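Local structure of cellulose hydrolase (Bacillus licheniformis, 4YZT) at residues 42-45 with 49-52; 204-209 with 258-263. The protein hydrolyses internal beta-1,4-glucosidic bonds of cellulose as a family 5 endoglucanase, holding the glucan chain in a cleft of its barrel-shaped catalytic domain. One frame throughout, in Å; residues are numbered along the deposited sequence.

Contact 1: residues 42-45 with 49-52; sequences DAVP and SWNN. With BGC (beta-D-glucopyranose), chain B; BGC (beta-D-glucopyranose), chain C; EDO (1,2-ethanediol), chain D.
With CG of Trp50 anti to its own carbonyl carbon (chi1 -69°), the indole is laid between Ala43 and the backbone N of Val44 on one face and a glucose unit on the other. Ser49 is turned in the same sense (chi1 -75°), which brings its OG to 3.2 Å from Pro45 CD, while OG accepts a hydrogen bond from Thr46 N. On the protein face of the indole, Ala43 CA stands almost over the six-membered ring in a CH-pi contact, 3.7 Å from its centroid and 13° off the normal. Ala43 CB presses on the ring fusion, 3.6 Å from Trp50 CD2, and the Val44 side chain lies alongside, its CB 3.7 Å from Trp50 CZ2. Both segments belong to the loop that follows strand 34-36, the first strand of the (beta/alpha)8 barrel, where the active-site cleft of family 5 glycosidases opens. The sugar of chain B lies over the opposite face, O2 3.6 Å above the ring plane and C3 3.7 Å from Trp50 CG, so the indole is sandwiched between its own loop and the substrate chain. Asn51, whose amide is hydrogen-bonded to Asn39 and Asn306, sets OD1 3.3 Å from C6 of the chain B glucose. Were the indole cut back to an alanine, this glucose would probably lose its flat platform, and Ala43 and Val44 would face a gap. Beyond the indole edge, an ethanediol, probably from the crystallisation liquor, donates from its O1 to Val44 O at 2.7 Å, the carbonyl oxygen of the cis peptide bond between Val44 and Pro45.

Contact 2: residues 204-209 with 258-263; sequences DELLHS and EKFVRE
Leu207 and Lys259 mark the closest approach of two backbones, their CA atoms 7.5 Å apart, where the end of helix 203-208 meets the end of helix 243-261. These are two of the helices that surround the parallel strands of the (beta/alpha)8 barrel, and the contact joins them on its outer layer. Helix 203-208 ends with His208 N and Ser209 N both donating to Glu205 O, reaching it from the same face of its plane; Ser209 is the first residue to leave helical angles. Across from it, helix 243-261 closes through a wider pi-type turn at 258-261. Phe260 and Lys259 then reach over from this turn. The phenyl ring comes in with its CE2-CZ edge, where Leu206 O lies near the ring plane, 3.3 Å from Phe260 CZ. Leu206 CG packs 3.8 Å from Phe260 CE2, and Leu207 CD2 comes to 4.0 Å from that same CE2, so one corner of the ring is shared by both leucines. Leu207, itself buried, also touches Pro255 and Val256 of the longer helix. Lys259 is fully extended, CG anti to the backbone N (chi1 -174°), and runs past Leu207 in the opposite direction, its CG resting over the centre of the Phe260 ring. A water links Lys259 NZ to Leu206 O, from which it lies 2.7 Å away. Beside it the ammonium group donates directly to Leu207 O, NZ to O 2.8 Å, with a C=O...N angle of 143° and the nitrogen tilted 34° from the carbonyl plane.

Both contacts lie in the family 5 catalytic barrel, but in different parts of it. Contact 1 comes first along the chain, in the loop between strand 34-36 and helix 57-66; contact 2 follows, joining helix 203-208, after the fifth barrel strand, to helix 243-261, between the sixth and seventh. Their centres are about 33 Å apart and their nearest atoms about 21 Å, so they do not touch. Contact 1 meets bound sugar directly, whereas in contact 2 the side chain of Leu206 is about 14 Å from the glycan. One therefore shapes the substrate cleft, and the other is helix packing in the outer shell of the same domain.

Contact 1: residues 42-45 with 49-52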
# COMPACT_ATOMS: atom_id res chain seq x y z
N ASP A 42 -9.99 -8.79 -9.63
CA ASP A 42 -8.71 -8.97 -10.32
C ASP A 42 -8.04 -10.31 -9.97
O ASP A 42 -7.01 -10.65 -10.54
CB ASP A 42 -7.73 -7.83 -10.01
CG ASP A 42 -7.68 -7.49 -8.53
OD1 ASP A 42 -8.76 -7.43 -7.90
OD2 ASP A 42 -6.57 -7.27 -7.98
N ALA A 43 -8.62 -11.05 -9.03
CA ALA A 43 -8.02 -12.33 -8.64
C ALA A 43 -8.13 -13.38 -9.75
O ALA A 43 -8.95 -13.26 -10.67
CB ALA A 43 -8.66 -12.86 -7.35
N VAL A 44 -7.32 -14.42 -9.62
CA VAL A 44 -7.08 -15.40 -10.68
C VAL A 44 -7.26 -16.82 -10.15
O VAL A 44 -6.58 -17.20 -9.19
CB VAL A 44 -5.64 -15.25 -11.26
CG1 VAL A 44 -5.31 -16.38 -12.23
CG2 VAL A 44 -5.47 -13.90 -11.94
N PRO A 45 -8.14 -17.61 -10.77
CA PRO A 45 -8.86 -17.34 -12.03
C PRO A 45 -10.12 -16.47 -11.91
O PRO A 45 -10.61 -15.98 -12.93
CB PRO A 45 -9.23 -18.74 -12.52
CG PRO A 45 -9.38 -19.55 -11.25
CD PRO A 45 -8.31 -19.01 -10.33
N SER A 49 -10.84 -16.01 -5.61
CA SER A 49 -9.79 -17.03 -5.73
C SER A 49 -8.60 -16.75 -4.81
O SER A 49 -7.86 -17.67 -4.43
CB SER A 49 -9.29 -17.14 -7.17
OG SER A 49 -10.22 -17.80 -8.01
N TRP A 50 -8.41 -15.48 -4.45
CA TRP A 50 -7.32 -15.10 -3.58
C TRP A 50 -7.82 -14.85 -2.13
O TRP A 50 -8.66 -15.60 -1.63
CB TRP A 50 -6.59 -13.88 -4.15
CG TRP A 50 -5.82 -14.22 -5.45
CD1 TRP A 50 -5.58 -15.46 -5.95
CD2 TRP A 50 -5.20 -13.29 -6.36
NE1 TRP A 50 -4.85 -15.38 -7.12
CE2 TRP A 50 -4.61 -14.05 -7.40
CE3 TRP A 50 -5.11 -11.90 -6.42
CZ2 TRP A 50 -3.91 -13.46 -8.46
CZ3 TRP A 50 -4.41 -11.31 -7.47
CH2 TRP A 50 -3.83 -12.09 -8.49
N ASN A 51 -7.29 -13.83 -1.47
CA ASN A 51 -7.51 -13.68 -0.02
C ASN A 51 -8.82 -12.99 0.40
O ASN A 51 -9.17 -13.01 1.58
CB ASN A 51 -6.34 -12.90 0.59
CG ASN A 51 -6.17 -11.52 -0.05
OD1 ASN A 51 -5.88 -11.41 -1.24
ND2 ASN A 51 -6.35 -10.47 0.75
N ASN A 52 -9.52 -12.38 -0.55
CA ASN A 52 -10.83 -11.79 -0.26
C ASN A 52 -11.95 -12.61 -0.85
O ASN A 52 -11.81 -13.14 -1.95
CB ASN A 52 -10.93 -10.37 -0.81
CG ASN A 52 -9.83 -9.47 -0.30
OD1 ASN A 52 -9.78 -9.17 0.90
ND2 ASN A 52 -8.95 -9.04 -1.21
C2 BGC B . -1.29 -13.55 -4.77
C3 BGC B . -2.38 -14.44 -4.24
C4 BGC B . -2.60 -14.28 -2.78
C5 BGC B . -2.77 -12.84 -2.43
C6 BGC B . -2.83 -12.70 -0.95
C1 BGC B . -1.58 -12.12 -4.44
O2 BGC B . -1.14 -13.68 -6.20
O3 BGC B . -2.03 -15.81 -4.54
O4 BGC B . -3.84 -14.91 -2.32
O5 BGC B . -1.68 -12.01 -2.98
O6 BGC B . -1.56 -13.04 -0.44
C2 BGC C . -4.60 -16.64 -0.86
C3 BGC C . -4.55 -18.06 -0.59
C4 BGC C . -4.86 -18.87 -1.80
C5 BGC C . -3.95 -18.51 -3.01
C6 BGC C . -4.42 -19.14 -4.19
C1 BGC C . -3.70 -16.27 -1.98
O2 BGC C . -4.24 -15.88 0.39
O3 BGC C . -5.54 -18.40 0.46
O4 BGC C . -4.70 -20.27 -1.52
O5 BGC C . -4.04 -17.02 -3.20
O6 BGC C . -3.91 -18.43 -5.27
C1 EDO D . -5.67 -20.41 -8.20
O1 EDO D . -5.74 -19.14 -7.54
C2 EDO D . -5.13 -21.46 -7.22
O2 EDO D . -5.96 -21.49 -6.05

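Contact 2: residues 204-209 with 258-263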
# COMPACT_ATOMS: atom_id res chain seq x y z
N ASP A 204 8.64 7.00 -15.31
CA ASP A 204 9.70 7.39 -16.23
C ASP A 204 9.31 7.06 -17.67
O ASP A 204 9.66 7.80 -18.59
CB ASP A 204 11.02 6.74 -15.83
CG ASP A 204 11.54 7.29 -14.52
OD1 ASP A 204 11.51 8.52 -14.34
OD2 ASP A 204 11.95 6.49 -13.65
N GLU A 205 8.57 5.98 -17.86
CA GLU A 205 8.05 5.67 -19.19
C GLU A 205 7.08 6.75 -19.64
O GLU A 205 7.08 7.16 -20.82
CB GLU A 205 7.38 4.30 -19.22
CG GLU A 205 8.30 3.14 -18.90
CD GLU A 205 9.32 2.83 -20.00
OE1 GLU A 205 9.07 3.12 -21.19
OE2 GLU A 205 10.38 2.26 -19.66
N LEU A 206 6.23 7.21 -18.72
CA LEU A 206 5.28 8.26 -19.03
C LEU A 206 6.00 9.54 -19.50
O LEU A 206 5.53 10.26 -20.39
CB LEU A 206 4.40 8.56 -17.80
CG LEU A 206 3.20 9.46 -18.05
CD1 LEU A 206 2.12 8.69 -18.78
CD2 LEU A 206 2.69 10.00 -16.73
N LEU A 207 7.16 9.79 -18.91
CA LEU A 207 7.92 11.00 -19.17
C LEU A 207 8.79 10.93 -20.42
O LEU A 207 9.12 11.97 -21.00
CB LEU A 207 8.79 11.32 -17.95
CG LEU A 207 8.01 11.79 -16.73
CD1 LEU A 207 8.90 11.84 -15.50
CD2 LEU A 207 7.41 13.17 -17.02
N HIS A 208 9.16 9.72 -20.84
CA HIS A 208 10.20 9.58 -21.87
C HIS A 208 9.85 8.74 -23.09
O HIS A 208 10.51 8.89 -24.13
CB HIS A 208 11.46 9.00 -21.24
CG HIS A 208 11.99 9.81 -20.10
ND1 HIS A 208 12.30 11.15 -20.22
CD2 HIS A 208 12.25 9.48 -18.81
CE1 HIS A 208 12.72 11.61 -19.05
NE2 HIS A 208 12.71 10.61 -18.19
N SER A 209 8.86 7.86 -22.99
CA SER A 209 8.56 6.96 -24.10
C SER A 209 7.10 7.08 -24.54
O SER A 209 6.72 6.77 -25.68
CB SER A 209 8.87 5.52 -23.70
OG SER A 209 10.11 5.46 -23.03
N GLU A 258 5.30 19.09 -14.27
CA GLU A 258 5.84 20.06 -15.20
C GLU A 258 5.56 19.73 -16.67
O GLU A 258 5.28 20.62 -17.47
CB GLU A 258 7.35 20.22 -14.99
CG GLU A 258 7.75 20.79 -13.62
CD GLU A 258 9.26 20.77 -13.41
OE1 GLU A 258 9.87 21.85 -13.26
OE2 GLU A 258 9.84 19.67 -13.40
N LYS A 259 5.64 18.45 -17.04
CA LYS A 259 5.45 18.07 -18.44
C LYS A 259 3.98 17.99 -18.81
O LYS A 259 3.60 18.34 -19.93
CB LYS A 259 6.11 16.72 -18.75
CG LYS A 259 6.06 16.36 -20.24
CD LYS A 259 6.94 15.17 -20.59
CE LYS A 259 7.05 15.02 -22.10
NZ LYS A 259 8.14 14.08 -22.47
N PHE A 260 3.15 17.54 -17.87
CA PHE A 260 1.78 17.17 -18.22
C PHE A 260 0.71 17.98 -17.49
O PHE A 260 -0.15 18.57 -18.14
CB PHE A 260 1.55 15.69 -17.96
CG PHE A 260 2.37 14.78 -18.86
CD1 PHE A 260 2.21 14.83 -20.24
CD2 PHE A 260 3.27 13.88 -18.32
CE1 PHE A 260 2.97 14.00 -21.08
CE2 PHE A 260 4.02 13.04 -19.14
CZ PHE A 260 3.87 13.10 -20.52
N VAL A 261 0.75 18.01 -16.16
CA VAL A 261 -0.35 18.62 -15.41
C VAL A 261 -0.49 20.10 -15.75
O VAL A 261 -1.59 20.57 -16.02
CB VAL A 261 -0.18 18.46 -13.87
CG1 VAL A 261 -1.29 19.20 -13.13
CG2 VAL A 261 -0.17 16.99 -13.46
N ARG A 262 0.62 20.84 -15.77
CA ARG A 262 0.48 22.27 -16.01
C ARG A 262 0.26 22.55 -17.50
O ARG A 262 0.05 23.70 -17.89
CB ARG A 262 1.67 23.05 -15.44
CG ARG A 262 2.98 22.92 -16.16
CD ARG A 262 4.00 23.84 -15.50
NE ARG A 262 5.32 23.65 -16.08
CZ ARG A 262 6.47 23.89 -15.45
NH1 ARG A 262 6.48 24.34 -14.19
NH2 ARG A 262 7.61 23.66 -16.08
N GLU A 263 0.26 21.50 -18.32
CA GLU A 263 -0.15 21.61 -19.72
C GLU A 263 -1.61 21.17 -19.91
O GLU A 263 -2.10 21.07 -21.04
CB GLU A 263 0.76 20.78 -20.63
CG GLU A 263 2.19 21.30 -20.74
CD GLU A 263 2.26 22.77 -21.12
OE1 GLU A 263 1.57 23.16 -22.09
OE2 GLU A 263 2.99 23.53 -20.46
O HOH W 1 6.37 11.41 -22.73